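Local atomic coordinates of probable methyltransferase (Bordetella pertussis, PDB entry 3KTY), a protein that probably transfers methyl groups from S-adenosyl-L-methionine to RNA, as a member of the TrmH family of SPOUT methyltransferases. Residues Val82-Ala87 with Leu139-Cys144; Arg10-Met15 with Phe36-Leu41; Ile14-Ser19 with Ala122-Thr127; Cys100-Ala105 with Cys144-Asn149. All coordinates share one frame; numbering follows the deposited sequence. Where two conformers were deposited one is given.

The four contacts run across one parallel sheet, in which strands 39-42, 11-16, 121-125, 84-89, 142-145 and 100-101 lie side by side in that order. Contact 2 joins the first two of these, contact 3 strands 11-16 and 121-125, contact 1 strands 84-89 and 142-145, and contact 4 the last pair. Contacts 2 and 3 share Ile14 and Met15, with centres about 10 Å apart; contacts 1 and 4 share Cys144, with centres about 13 Å apart. Contact 2 closes before contacts 1 and 4 open, whereas contacts 1, 3 and 4 alternate along the chain. The sheet thus ties distant sequence together, and contact 4, at the sheet's edge, also touches the second subunit.

Contact 1 of 4, residues Val82-Ala87 with Leu139-Cys144; sequences VTLAFA and LCHRIC
His141 and Ala85 meet where two neighbouring parallel strands, 84-89 and 142-145, come together in the alpha/beta sheet of this SpoU-type domain. The imidazole takes the place of a strand carbonyl: His141 ND1 accepts from Ala85 N at 2.9 Å, the donor tilted 26° out of the ring plane. Because CG lies beside its own backbone N (chi1 -60°), the ring folds back over the incoming loop, and Thr83 O sits over one of its faces, 3.2 Å from His141 CE1. Ala85 O is gripped twice, by His141 N and by Arg142 N, the second approach being much the straighter.

From there the ladder becomes regular. Arg142 O accepts from Ala87 N at 2.7 Å, and Cys144 N donates to Ala87 O at 2.9 Å. On one side of the sheet the CB of Arg142 packs 3.6 Å from Phe86 CD1, its side chain running alongside the ring, while Cys144 SG approaches the same ring obliquely.

Farther out, helix 102-115 backs the Phe86 side through Ala105, and strand 121-125 bonds to the other edge of strand 84-89. Thr83 OG1, at the strand's approach, is held by His112 and Val120 N. On the side of the sheet away from Phe86, Cys140 SG rests on the methyl of Ala87, 3.8 Å from its CB.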
loop_
_atom_site.group_PDB
_atom_site.type_symbol
_atom_site.label_atom_id
_atom_site.label_comp_id
_atom_site.label_asym_id
_atom_site.label_seq_id
_atom_site.Cartn_x
_atom_site.Cartn_y
_atom_site.Cartn_z
ATOM N N VAL A 82 8.010 6.939 -23.229
ATOM C CA VAL A 82 6.744 6.810 -22.567
ATOM C C VAL A 82 5.647 7.517 -23.320
ATOM O O VAL A 82 5.793 8.676 -23.660
ATOM C CB VAL A 82 6.826 7.346 -21.134
ATOM C CG1 VAL A 82 5.420 7.340 -20.500
ATOM C CG2 VAL A 82 7.823 6.490 -20.325
ATOM N N THR A 83 4.523 6.831 -23.536
ATOM C CA THR A 83 3.379 7.439 -24.217
ATOM C C THR A 83 2.317 8.050 -23.304
ATOM O O THR A 83 1.561 8.910 -23.735
ATOM C CB THR A 83 2.730 6.485 -25.250
ATOM O OG1 THR A 83 2.308 5.276 -24.610
ATOM C CG2 THR A 83 3.704 6.150 -26.349
ATOM N N LEU A 84 2.276 7.620 -22.046
ATOM C CA LEU A 84 1.334 8.162 -21.059
ATOM C C LEU A 84 1.998 8.174 -19.673
ATOM O O LEU A 84 2.303 7.126 -19.102
ATOM C CB LEU A 84 0.032 7.346 -21.025
ATOM C CG LEU A 84 -0.951 7.802 -19.940
ATOM C CD1 LEU A 84 -1.349 9.266 -20.128
ATOM C CD2 LEU A 84 -2.215 6.883 -19.831
ATOM N N ALA A 85 2.253 9.366 -19.157
ATOM C CA ALA A 85 3.023 9.479 -17.952
ATOM C C ALA A 85 2.252 10.226 -16.921
ATOM O O ALA A 85 1.801 11.333 -17.178
ATOM C CB ALA A 85 4.347 10.162 -18.205
ATOM N N PHE A 86 2.107 9.623 -15.747
ATOM C CA PHE A 86 1.466 10.328 -14.631
ATOM C C PHE A 86 2.457 10.911 -13.647
ATOM O O PHE A 86 3.345 10.207 -13.148
ATOM C CB PHE A 86 0.506 9.405 -13.880
ATOM C CG PHE A 86 -0.647 8.981 -14.687
ATOM C CD1 PHE A 86 -1.798 9.760 -14.719
ATOM C CD2 PHE A 86 -0.597 7.807 -15.432
ATOM C CE1 PHE A 86 -2.905 9.355 -15.463
ATOM C CE2 PHE A 86 -1.697 7.383 -16.189
ATOM C CZ PHE A 86 -2.846 8.162 -16.206
ATOM N N ALA A 87 2.311 12.197 -13.375
ATOM C CA ALA A 87 3.025 12.797 -12.257
ATOM C C ALA A 87 2.269 12.488 -10.946
ATOM O O ALA A 87 1.182 13.010 -10.708
ATOM C CB ALA A 87 3.124 14.272 -12.446
ATOM N N LEU A 139 6.416 18.053 -17.774
ATOM C CA LEU A 139 6.831 17.029 -18.725
ATOM C C LEU A 139 5.883 15.827 -18.787
ATOM O O LEU A 139 5.972 15.013 -19.694
ATOM C CB LEU A 139 8.234 16.534 -18.391
ATOM C CG LEU A 139 9.418 17.508 -18.552
ATOM C CD1 LEU A 139 10.735 16.831 -18.168
ATOM C CD2 LEU A 139 9.495 18.081 -19.979
ATOM N N CYS A 140 4.986 15.699 -17.821
ATOM C CA CYS A 140 4.081 14.529 -17.791
ATOM C C CYS A 140 2.745 14.811 -18.464
ATOM O O CYS A 140 2.365 15.961 -18.652
ATOM C CB CYS A 140 3.844 14.063 -16.360
ATOM S SG CYS A 140 5.346 13.639 -15.496
ATOM N N HIS A 141 2.025 13.767 -18.838
ATOM C CA HIS A 141 0.744 13.985 -19.506
ATOM C C HIS A 141 -0.311 14.415 -18.513
ATOM O O HIS A 141 -1.101 15.315 -18.791
ATOM C CB HIS A 141 0.308 12.749 -20.277
ATOM C CG HIS A 141 1.286 12.342 -21.333
ATOM N ND1 HIS A 141 2.348 11.497 -21.080
ATOM C CD2 HIS A 141 1.382 12.687 -22.641
ATOM C CE1 HIS A 141 3.049 11.331 -22.187
ATOM N NE2 HIS A 141 2.481 12.037 -23.150
ATOM N N ARG A 142 -0.287 13.802 -17.336
ATOM C CA ARG A 142 -1.282 14.082 -16.310
ATOM C C ARG A 142 -0.675 14.164 -14.934
ATOM O O ARG A 142 0.425 13.616 -14.688
ATOM C CB ARG A 142 -2.321 12.979 -16.282
ATOM C CG ARG A 142 -3.077 12.833 -17.565
ATOM C CD ARG A 142 -4.205 13.828 -17.619
ATOM N NE ARG A 142 -5.308 13.202 -18.312
ATOM C CZ ARG A 142 -6.486 12.916 -17.770
ATOM N NH1 ARG A 142 -7.401 12.334 -18.522
ATOM N NH2 ARG A 142 -6.760 13.222 -16.506
ATOM N N ILE A 143 -1.404 14.851 -14.051
ATOM C CA ILE A 143 -1.134 14.850 -12.624
ATOM C C ILE A 143 -2.128 13.903 -12.009
ATOM O O ILE A 143 -3.313 13.908 -12.361
ATOM C CB ILE A 143 -1.446 16.196 -11.982
ATOM C CG1 ILE A 143 -2.046 17.176 -13.002
ATOM C CG2 ILE A 143 -0.244 16.732 -11.262
ATOM C CD1 ILE A 143 -1.026 18.111 -13.710
ATOM N N CYS A 144 -1.675 13.085 -11.080
ATOM C CA CYS A 144 -2.637 12.377 -10.262
ATOM C C CYS A 144 -2.196 12.458 -8.802
ATOM O O CYS A 144 -1.077 12.862 -8.517
ATOM C CB CYS A 144 -2.886 10.950 -10.769
ATOM S SG CYS A 144 -1.604 9.827 -10.407
#

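Contact 2 of 4, residues Arg10-Met15 with Phe36-Leu41; sequences RVRFIM and FGELVL
The ring of Phe13 presents its edge to the face of Phe36, a T-shaped pair at one end of a beta-alpha-beta unit in which helix 21-33 links the parallel strands 11-16 and 39-42. The ring centroids are 5.2 Å apart and the planes stand at 68°. Phe13 CE2 is the bump that presses in, 3.6 Å from Phe36 CG, with CZ lying over the same face toward its rim. Val11 fits beside this pair: its branched CB comes obliquely to Phe36 CE1 at 3.5 Å, and both methyls follow. The torsion of Phe36 (chi1 -60°) sets CG beside its backbone N and turns the ring back to receive them. Helix 157-172 packs on this cluster through Leu161, Ala165 and Leu168.

Farther along the same side, the selenium of Met15, a selenomethionine, touches two leucine methyls that lie on the same side of it, Leu39 CD1 at 4.0 Å and Leu41 CD2 at 3.9 Å. Met15 runs alongside Leu41 but crosses Leu39 at a slant. On the other side of the sheet, Ile14 and Val40 lie side by side beneath helix 75-79. The aliphatic parts of Arg12 and Glu38 also run side by side, although their charged ends do not meet.

Backbone bonds fix this register: Phe13 N to Glu38 O, Val40 N to Phe13 O, and Met15 N to Val40 O. Where the strands begin to part, a water bridges them, donating to Val11 O and weakly accepting from Glu38 N at 3.1 Å.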
loop_
_atom_site.group_PDB
_atom_site.type_symbol
_atom_site.label_atom_id
_atom_site.label_comp_id
_atom_site.label_asym_id
_atom_site.label_seq_id
_atom_site.Cartn_x
_atom_site.Cartn_y
_atom_site.Cartn_z
ATOM N N ARG A 10 4.879 -3.169 -19.633
ATOM C CA ARG A 10 4.670 -1.893 -20.325
ATOM C C ARG A 10 4.346 -0.756 -19.389
ATOM O O ARG A 10 3.970 0.355 -19.822
ATOM C CB ARG A 10 3.569 -2.051 -21.371
ATOM C CG ARG A 10 3.995 -2.952 -22.516
ATOM C CD ARG A 10 2.767 -3.357 -23.276
ATOM N NE ARG A 10 2.087 -2.211 -23.861
ATOM C CZ ARG A 10 0.925 -2.299 -24.492
ATOM N NH1 ARG A 10 0.361 -1.215 -25.014
ATOM N NH2 ARG A 10 0.336 -3.487 -24.609
ATOM N N VAL A 11 4.509 -1.039 -18.094
ATOM C CA VAL A 11 4.388 -0.027 -17.073
ATOM C C VAL A 11 5.734 0.250 -16.417
ATOM O O VAL A 11 6.446 -0.683 -16.030
ATOM C CB VAL A 11 3.325 -0.447 -15.972
ATOM C CG1 VAL A 11 3.348 0.532 -14.831
ATOM C CG2 VAL A 11 1.888 -0.539 -16.591
ATOM N N ARG A 12 6.045 1.523 -16.216
ATOM C CA ARG A 12 7.321 1.911 -15.589
ATOM C C ARG A 12 7.141 2.830 -14.439
ATOM O O ARG A 12 6.310 3.734 -14.514
ATOM C CB ARG A 12 8.177 2.674 -16.588
ATOM C CG ARG A 12 8.853 1.740 -17.472
ATOM C CD ARG A 12 8.604 2.140 -18.841
ATOM N NE ARG A 12 9.796 2.750 -19.335
ATOM C CZ ARG A 12 10.508 2.277 -20.341
ATOM N NH1 ARG A 12 10.152 1.180 -20.990
ATOM N NH2 ARG A 12 11.579 2.922 -20.676
ATOM N N PHE A 13 7.966 2.653 -13.403
ATOM C CA PHE A 13 7.938 3.535 -12.223
ATOM C C PHE A 13 9.229 4.317 -12.103
ATOM O O PHE A 13 10.313 3.757 -11.965
ATOM C CB PHE A 13 7.688 2.736 -10.935
ATOM C CG PHE A 13 6.422 1.915 -10.975
ATOM C CD1 PHE A 13 5.272 2.361 -10.358
ATOM C CD2 PHE A 13 6.378 0.734 -11.683
ATOM C CE1 PHE A 13 4.096 1.624 -10.416
ATOM C CE2 PHE A 13 5.228 -0.011 -11.738
ATOM C CZ PHE A 13 4.088 0.431 -11.115
ATOM N N ILE A 14 9.080 5.627 -12.135
ATOM C CA ILE A 14 10.185 6.543 -12.159
ATOM C C ILE A 14 10.336 7.347 -10.878
ATOM O O ILE A 14 9.485 8.161 -10.541
ATOM C CB ILE A 14 10.076 7.479 -13.374
ATOM C CG1 ILE A 14 9.904 6.610 -14.619
ATOM C CG2 ILE A 14 11.356 8.370 -13.475
ATOM C CD1 ILE A 14 9.839 7.384 -15.923
HETATM N N MSE A 15 11.442 7.116 -10.175
HETATM C CA MSE A 15 11.750 7.894 -8.983
HETATM C C MSE A 15 12.733 9.019 -9.279
HETATM O O MSE A 15 13.855 8.763 -9.713
HETATM C CB MSE A 15 12.392 6.987 -7.937
HETATM C CG MSE A 15 11.476 5.924 -7.339
HETATM SE SE MSE A 15 12.603 4.725 -6.284
HETATM C CE MSE A 15 12.737 5.758 -4.592
ATOM N N PHE A 36 5.226 -5.931 -11.148
ATOM C CA PHE A 36 5.990 -5.084 -12.061
ATOM C C PHE A 36 7.511 -5.255 -11.953
ATOM O O PHE A 36 8.053 -5.462 -10.870
ATOM C CB PHE A 36 5.594 -3.628 -11.894
ATOM C CG PHE A 36 4.128 -3.370 -12.164
ATOM C CD1 PHE A 36 3.667 -3.204 -13.468
ATOM C CD2 PHE A 36 3.197 -3.318 -11.120
ATOM C CE1 PHE A 36 2.281 -2.957 -13.729
ATOM C CE2 PHE A 36 1.797 -3.062 -11.373
ATOM C CZ PHE A 36 1.349 -2.882 -12.677
ATOM N N GLY A 37 8.210 -5.139 -13.072
ATOM C CA GLY A 37 9.646 -5.329 -13.016
ATOM C C GLY A 37 10.494 -4.142 -13.421
ATOM O O GLY A 37 11.719 -4.250 -13.425
ATOM N N GLU A 38 9.848 -3.026 -13.770
ATOM C CA GLU A 38 10.517 -1.887 -14.405
ATOM C C GLU A 38 10.659 -0.656 -13.523
ATOM O O GLU A 38 9.733 0.153 -13.376
ATOM C CB GLU A 38 9.792 -1.500 -15.700
ATOM C CG GLU A 38 10.672 -1.444 -16.899
ATOM C CD GLU A 38 11.139 -2.815 -17.312
ATOM O OE1 GLU A 38 10.268 -3.632 -17.695
ATOM O OE2 GLU A 38 12.367 -3.075 -17.245
ATOM N N LEU A 39 11.851 -0.485 -12.982
ATOM C CA LEU A 39 12.134 0.648 -12.115
ATOM C C LEU A 39 13.215 1.545 -12.727
ATOM O O LEU A 39 14.246 1.075 -13.152
ATOM C CB LEU A 39 12.602 0.158 -10.752
ATOM C CG LEU A 39 13.042 1.236 -9.745
ATOM C CD1 LEU A 39 11.877 2.012 -9.173
ATOM C CD2 LEU A 39 13.786 0.557 -8.625
ATOM N N VAL A 40 12.948 2.842 -12.728
ATOM C CA VAL A 40 13.807 3.821 -13.301
ATOM C C VAL A 40 14.135 4.910 -12.287
ATOM O O VAL A 40 13.253 5.446 -11.625
ATOM C CB VAL A 40 13.125 4.484 -14.552
ATOM C CG1 VAL A 40 14.088 5.515 -15.172
ATOM C CG2 VAL A 40 12.755 3.440 -15.585
ATOM N N LEU A 41 15.397 5.251 -12.184
ATOM C CA LEU A 41 15.836 6.345 -11.328
ATOM C C LEU A 41 16.325 7.534 -12.154
ATOM O O LEU A 41 17.098 7.353 -13.082
ATOM C CB LEU A 41 17.015 5.878 -10.512
ATOM C CG LEU A 41 16.862 4.666 -9.566
ATOM C CD1 LEU A 41 18.028 4.674 -8.649
ATOM C CD2 LEU A 41 15.595 4.787 -8.761
HETATM O O HOH W 1 6.978 -2.875 -14.946
#

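Contact 3 of 4, residues Ile14-Ser19 with Ala122-Thr127; sequences IMTQPS and AIVLGT
Three backbone hydrogen bonds join Ile14 and Thr16 to strand 121-125, all nearly straight. Ile14 N donates to Ile123 O at 2.8 Å, Leu125 N returns to Ile14 O at 2.8 Å, and Thr16 N reaches Leu125 O at 2.7 Å with an angle of 177° at the hydrogen. The strand segments run at 20° to each other. Weaker CA-H...O contacts, from Val124 CA to Ile14 O and from Met15 CA to Leu125 O, fill the intervals between these bonds.

Polar side-chain contacts gather where the strands end. A water hydrogen-bonds to the hydroxyl of Thr16 and accepts weakly from Thr127 N, linking the two segments as they leave the sheet. Thr16 OG1 sits between its own backbone N and carbonyl carbon (chi1 70°), which brings it toward the neighbouring strand, 3.4 Å from Gly126 CA.

Apolar packing differs on the two sides. Ile14 extends its CD1 to the methyl of Ala122 at 4.0 Å, on the side where Leu75 of helix 75-79 meets both Ile14 and Val124. On the other side, Leu125 is packed against Val157, Ala160 and Leu161 of helix 157-172, and its CD1 methyl lies beside a backbone carbonyl, 3.7 Å from Ile14 O. Beyond the strands, the rather poorly ordered Thr127 sets CG2 against Thr16 O and Pro18 CA.

Adjacent parallel strands with helices packed on both sides of their sheet form the central layer of an alpha-beta-alpha sandwich, the architecture of this SpoU-family domain.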
loop_
_atom_site.group_PDB
_atom_site.type_symbol
_atom_site.label_atom_id
_atom_site.label_comp_id
_atom_site.label_asym_id
_atom_site.label_seq_id
_atom_site.Cartn_x
_atom_site.Cartn_y
_atom_site.Cartn_z
ATOM N N ILE A 14 9.080 5.627 -12.135
ATOM C CA ILE A 14 10.185 6.543 -12.159
ATOM C C ILE A 14 10.336 7.347 -10.878
ATOM O O ILE A 14 9.485 8.161 -10.541
ATOM C CB ILE A 14 10.076 7.479 -13.374
ATOM C CG1 ILE A 14 9.904 6.610 -14.619
ATOM C CG2 ILE A 14 11.356 8.370 -13.475
ATOM C CD1 ILE A 14 9.839 7.384 -15.923
HETATM N N MSE A 15 11.442 7.116 -10.175
HETATM C CA MSE A 15 11.750 7.894 -8.983
HETATM C C MSE A 15 12.733 9.019 -9.279
HETATM O O MSE A 15 13.855 8.763 -9.713
HETATM C CB MSE A 15 12.392 6.987 -7.937
HETATM C CG MSE A 15 11.476 5.924 -7.339
HETATM SE SE MSE A 15 12.603 4.725 -6.284
HETATM C CE MSE A 15 12.737 5.758 -4.592
ATOM N N THR A 16 12.337 10.256 -9.037
ATOM C CA THR A 16 13.277 11.352 -9.237
ATOM C C THR A 16 14.055 11.811 -7.982
ATOM O O THR A 16 13.501 12.011 -6.897
ATOM C CB THR A 16 12.609 12.574 -9.872
ATOM O OG1 THR A 16 11.727 13.172 -8.919
ATOM C CG2 THR A 16 11.854 12.189 -11.139
ATOM N N GLN A 17 15.358 11.984 -8.158
ATOM C CA GLN A 17 16.224 12.436 -7.084
ATOM C C GLN A 17 16.221 11.519 -5.854
ATOM O O GLN A 17 16.358 12.006 -4.742
ATOM C CB GLN A 17 15.848 13.856 -6.670
ATOM C CG GLN A 17 16.517 14.929 -7.468
ATOM C CD GLN A 17 15.656 15.438 -8.596
ATOM O OE1 GLN A 17 15.834 15.055 -9.758
ATOM N NE2 GLN A 17 14.719 16.321 -8.267
ATOM N N PRO A 18 16.062 10.192 -6.042
ATOM C CA PRO A 18 16.083 9.349 -4.844
ATOM C C PRO A 18 17.294 9.696 -4.024
ATOM O O PRO A 18 18.391 9.760 -4.549
ATOM C CB PRO A 18 16.251 7.930 -5.404
ATOM C CG PRO A 18 16.709 8.118 -6.820
ATOM C CD PRO A 18 15.996 9.368 -7.251
ATOM N N SER A 19 17.077 9.900 -2.740
ATOM C CA SER A 19 18.116 10.371 -1.839
ATOM C C SER A 19 18.586 9.231 -0.942
ATOM O O SER A 19 19.766 9.154 -0.610
ATOM C CB SER A 19 17.567 11.530 -1.006
ATOM O OG SER A 19 18.492 11.938 -0.035
ATOM N N ALA A 122 3.936 5.415 -17.582
ATOM C CA ALA A 122 4.827 5.645 -16.469
ATOM C C ALA A 122 4.138 6.379 -15.365
ATOM O O ALA A 122 3.314 7.292 -15.592
ATOM C CB ALA A 122 6.123 6.402 -16.905
ATOM N N ILE A 123 4.502 5.958 -14.159
ATOM C CA ILE A 123 4.216 6.684 -12.941
ATOM C C ILE A 123 5.472 7.363 -12.471
ATOM O O ILE A 123 6.490 6.713 -12.299
ATOM C CB ILE A 123 3.796 5.720 -11.844
ATOM C CG1 ILE A 123 2.625 4.881 -12.345
ATOM C CG2 ILE A 123 3.329 6.516 -10.599
ATOM C CD1 ILE A 123 1.427 5.725 -12.686
ATOM N N VAL A 124 5.385 8.664 -12.243
ATOM C CA VAL A 124 6.527 9.486 -11.849
ATOM C C VAL A 124 6.440 10.055 -10.433
ATOM O O VAL A 124 5.560 10.863 -10.133
ATOM C CB VAL A 124 6.664 10.691 -12.830
ATOM C CG1 VAL A 124 7.929 11.537 -12.520
ATOM C CG2 VAL A 124 6.676 10.210 -14.283
ATOM N N LEU A 125 7.375 9.668 -9.576
ATOM C CA LEU A 125 7.421 10.150 -8.183
ATOM C C LEU A 125 8.628 10.997 -7.821
ATOM O O LEU A 125 9.764 10.658 -8.166
ATOM C CB LEU A 125 7.510 8.973 -7.244
ATOM C CG LEU A 125 6.415 7.939 -7.322
ATOM C CD1 LEU A 125 6.813 6.886 -8.350
ATOM C CD2 LEU A 125 6.216 7.335 -5.906
ATOM N N GLY A 126 8.384 12.053 -7.059
ATOM C CA GLY A 126 9.450 12.798 -6.404
ATOM C C GLY A 126 9.793 12.184 -5.060
ATOM O O GLY A 126 9.410 11.068 -4.785
ATOM N N THR A 127 10.526 12.891 -4.217
ATOM C CA THR A 127 10.678 12.438 -2.838
ATOM C C THR A 127 10.270 13.571 -1.905
ATOM O O THR A 127 10.128 14.715 -2.351
ATOM C CB THR A 127 12.104 11.963 -2.532
ATOM O OG1 THR A 127 13.014 13.047 -2.737
ATOM C CG2 THR A 127 12.486 10.795 -3.444
HETATM O O HOH W 2 11.984 15.087 -6.275
#

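Contact 4 of 4, residues Cys100-Ala105 with Cys144-Asn149; sequences CDIREA and CHIPAN
Ile102 and Cys144 meet by their side-chain ends at the last strand pair of the sheet, on the side of helix 102-115. From Ile102, CB stands 3.9 Å from His145 O and also faces Ile146 CG1; CG1 then extends away from the backbone N (chi1 -173°), which carries CD1 along to Cys144 SG at 4.1 Å. Helix 157-172 of the same chain touches this isoleucine through Ala164 and Glu167, and Trp166 of the second subunit packs on it too. Cys144 CB touches Cys100 SG and Ala105 CB, each 3.8 Å away.

Two backbone hydrogen bonds, both bent, accompany this packing. His145 N donates to Cys100 O at 3.1 Å, and Ile102 N donates to His145 O, with an angle of 138° at the hydrogen. The His145 ring presents an edge to Cys100 O, while Pro147 N lies over one of its faces.

Here the short edge strand 100-101 passes directly into helix 102-115, and the turn is a capping box. Asp101, the N-cap, accepts from Glu104 N at OD1, 2.8 Å away and nearly along the C-O axis; in the conformer given, and so less certainly, Glu104 OE1 takes Asp101 N at 2.7 Å through its anti lone pair.

The other carboxylate oxygen, Asp101 OD2, bonds to Tyr170 OH of the second subunit. Arg103 pairs with Glu167 of its own chain through NE and with Glu167 of the second subunit through NH2. After strand 142-145 the chain bends in an inverse gamma turn centred on Pro147, whose carbonyl oxygen accepts from Arg169 NE of the second subunit.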
loop_
_atom_site.group_PDB
_atom_site.type_symbol
_atom_site.label_atom_id
_atom_site.label_comp_id
_atom_site.label_asym_id
_atom_site.label_seq_id
_atom_site.Cartn_x
_atom_site.Cartn_y
_atom_site.Cartn_z
ATOM N N CYS A 100 -6.916 14.253 -11.155
ATOM C CA CYS A 100 -7.493 12.916 -11.150
ATOM C C CYS A 100 -6.780 12.081 -10.068
ATOM O O CYS A 100 -5.613 12.304 -9.760
ATOM C CB CYS A 100 -7.459 12.266 -12.538
ATOM S SG CYS A 100 -6.035 11.228 -12.857
ATOM N N ASP A 101 -7.497 11.151 -9.462
ATOM C CA ASP A 101 -6.899 10.356 -8.417
ATOM C C ASP A 101 -6.300 9.095 -8.989
ATOM O O ASP A 101 -6.594 8.710 -10.117
ATOM C CB ASP A 101 -7.903 10.033 -7.288
ATOM C CG ASP A 101 -9.080 9.154 -7.739
ATOM O OD1 ASP A 101 -8.950 8.258 -8.614
ATOM O OD2 ASP A 101 -10.163 9.357 -7.164
ATOM N N ILE A 102 -5.485 8.436 -8.182
ATOM C CA ILE A 102 -4.741 7.266 -8.615
ATOM C C ILE A 102 -5.659 6.181 -9.163
ATOM O O ILE A 102 -5.239 5.360 -9.953
ATOM C CB ILE A 102 -3.873 6.704 -7.445
ATOM C CG1 ILE A 102 -2.978 5.588 -7.930
ATOM C CG2 ILE A 102 -4.758 6.214 -6.262
ATOM C CD1 ILE A 102 -1.918 6.075 -8.891
ATOM N N ARG A 103 -6.912 6.158 -8.720
ATOM C CA ARG A 103 -7.845 5.138 -9.192
ATOM C C ARG A 103 -8.337 5.446 -10.633
ATOM O O ARG A 103 -8.386 4.565 -11.459
ATOM C CB ARG A 103 -8.983 4.941 -8.184
ATOM C CG ARG A 103 -10.196 4.212 -8.703
ATOM C CD ARG A 103 -10.340 2.782 -8.177
ATOM N NE ARG A 103 -9.806 2.501 -6.829
ATOM C CZ ARG A 103 -10.522 2.048 -5.804
ATOM N NH1 ARG A 103 -11.841 1.870 -5.934
ATOM N NH2 ARG A 103 -9.925 1.756 -4.653
ATOM N N GLU A 104 -8.678 6.704 -10.894
ATOM C CA GLU A 104 -8.915 7.193 -12.251
ATOM C C GLU A 104 -7.667 6.997 -13.149
ATOM O O GLU A 104 -7.757 6.566 -14.298
ATOM C CB GLU A 104 -9.373 8.666 -12.204
ATOM C CG GLU A 104 -10.669 8.854 -11.400
ATOM C CD GLU A 104 -10.927 10.283 -10.892
ATOM O OE1 GLU A 104 -9.972 10.992 -10.514
ATOM O OE2 GLU A 104 -12.109 10.687 -10.848
ATOM N N ALA A 105 -6.501 7.268 -12.602
ATOM C CA ALA A 105 -5.301 7.224 -13.379
ATOM C C ALA A 105 -5.036 5.779 -13.807
ATOM O O ALA A 105 -4.739 5.495 -14.988
ATOM C CB ALA A 105 -4.141 7.860 -12.627
ATOM N N CYS A 144 -1.675 13.085 -11.080
ATOM C CA CYS A 144 -2.637 12.377 -10.262
ATOM C C CYS A 144 -2.196 12.458 -8.802
ATOM O O CYS A 144 -1.077 12.862 -8.517
ATOM C CB CYS A 144 -2.886 10.950 -10.769
ATOM S SG CYS A 144 -1.604 9.827 -10.407
ATOM N N HIS A 145 -3.094 12.148 -7.882
ATOM C CA HIS A 145 -2.759 12.253 -6.468
ATOM C C HIS A 145 -3.325 11.094 -5.669
ATOM O O HIS A 145 -4.252 10.397 -6.101
ATOM C CB HIS A 145 -3.191 13.603 -5.871
ATOM C CG HIS A 145 -4.619 13.651 -5.450
ATOM N ND1 HIS A 145 -5.005 14.022 -4.177
ATOM C CD2 HIS A 145 -5.762 13.368 -6.120
ATOM C CE1 HIS A 145 -6.324 13.983 -4.088
ATOM N NE2 HIS A 145 -6.808 13.587 -5.253
ATOM N N ILE A 146 -2.726 10.867 -4.513
ATOM C CA ILE A 146 -3.226 9.851 -3.605
ATOM C C ILE A 146 -3.859 10.650 -2.490
ATOM O O ILE A 146 -3.153 11.350 -1.758
ATOM C CB ILE A 146 -2.087 8.979 -3.090
ATOM C CG1 ILE A 146 -1.378 8.303 -4.272
ATOM C CG2 ILE A 146 -2.591 7.956 -2.112
ATOM C CD1 ILE A 146 -0.560 7.101 -3.897
ATOM N N PRO A 147 -5.204 10.617 -2.411
ATOM C CA PRO A 147 -5.968 11.382 -1.413
ATOM C C PRO A 147 -5.900 10.691 -0.046
ATOM O O PRO A 147 -6.876 10.051 0.337
ATOM C CB PRO A 147 -7.407 11.347 -1.967
ATOM C CG PRO A 147 -7.498 10.013 -2.730
ATOM C CD PRO A 147 -6.077 9.820 -3.304
ATOM N N ALA A 148 -4.771 10.811 0.654
ATOM C CA ALA A 148 -4.588 10.182 1.955
ATOM C C ALA A 148 -4.929 11.167 3.036
ATOM O O ALA A 148 -5.139 12.339 2.756
ATOM C CB ALA A 148 -3.176 9.686 2.134
ATOM N N ASN A 149 -4.987 10.693 4.276
ATOM C CA ASN A 149 -5.309 11.551 5.410
ATOM C C ASN A 149 -4.609 12.903 5.328
ATOM O O ASN A 149 -3.408 12.977 5.070
ATOM C CB ASN A 149 -4.955 10.854 6.726
ATOM C CG ASN A 149 -5.244 11.718 7.938
ATOM O OD1 ASN A 149 -5.472 12.921 7.817
ATOM N ND2 ASN A 149 -5.234 11.106 9.116
#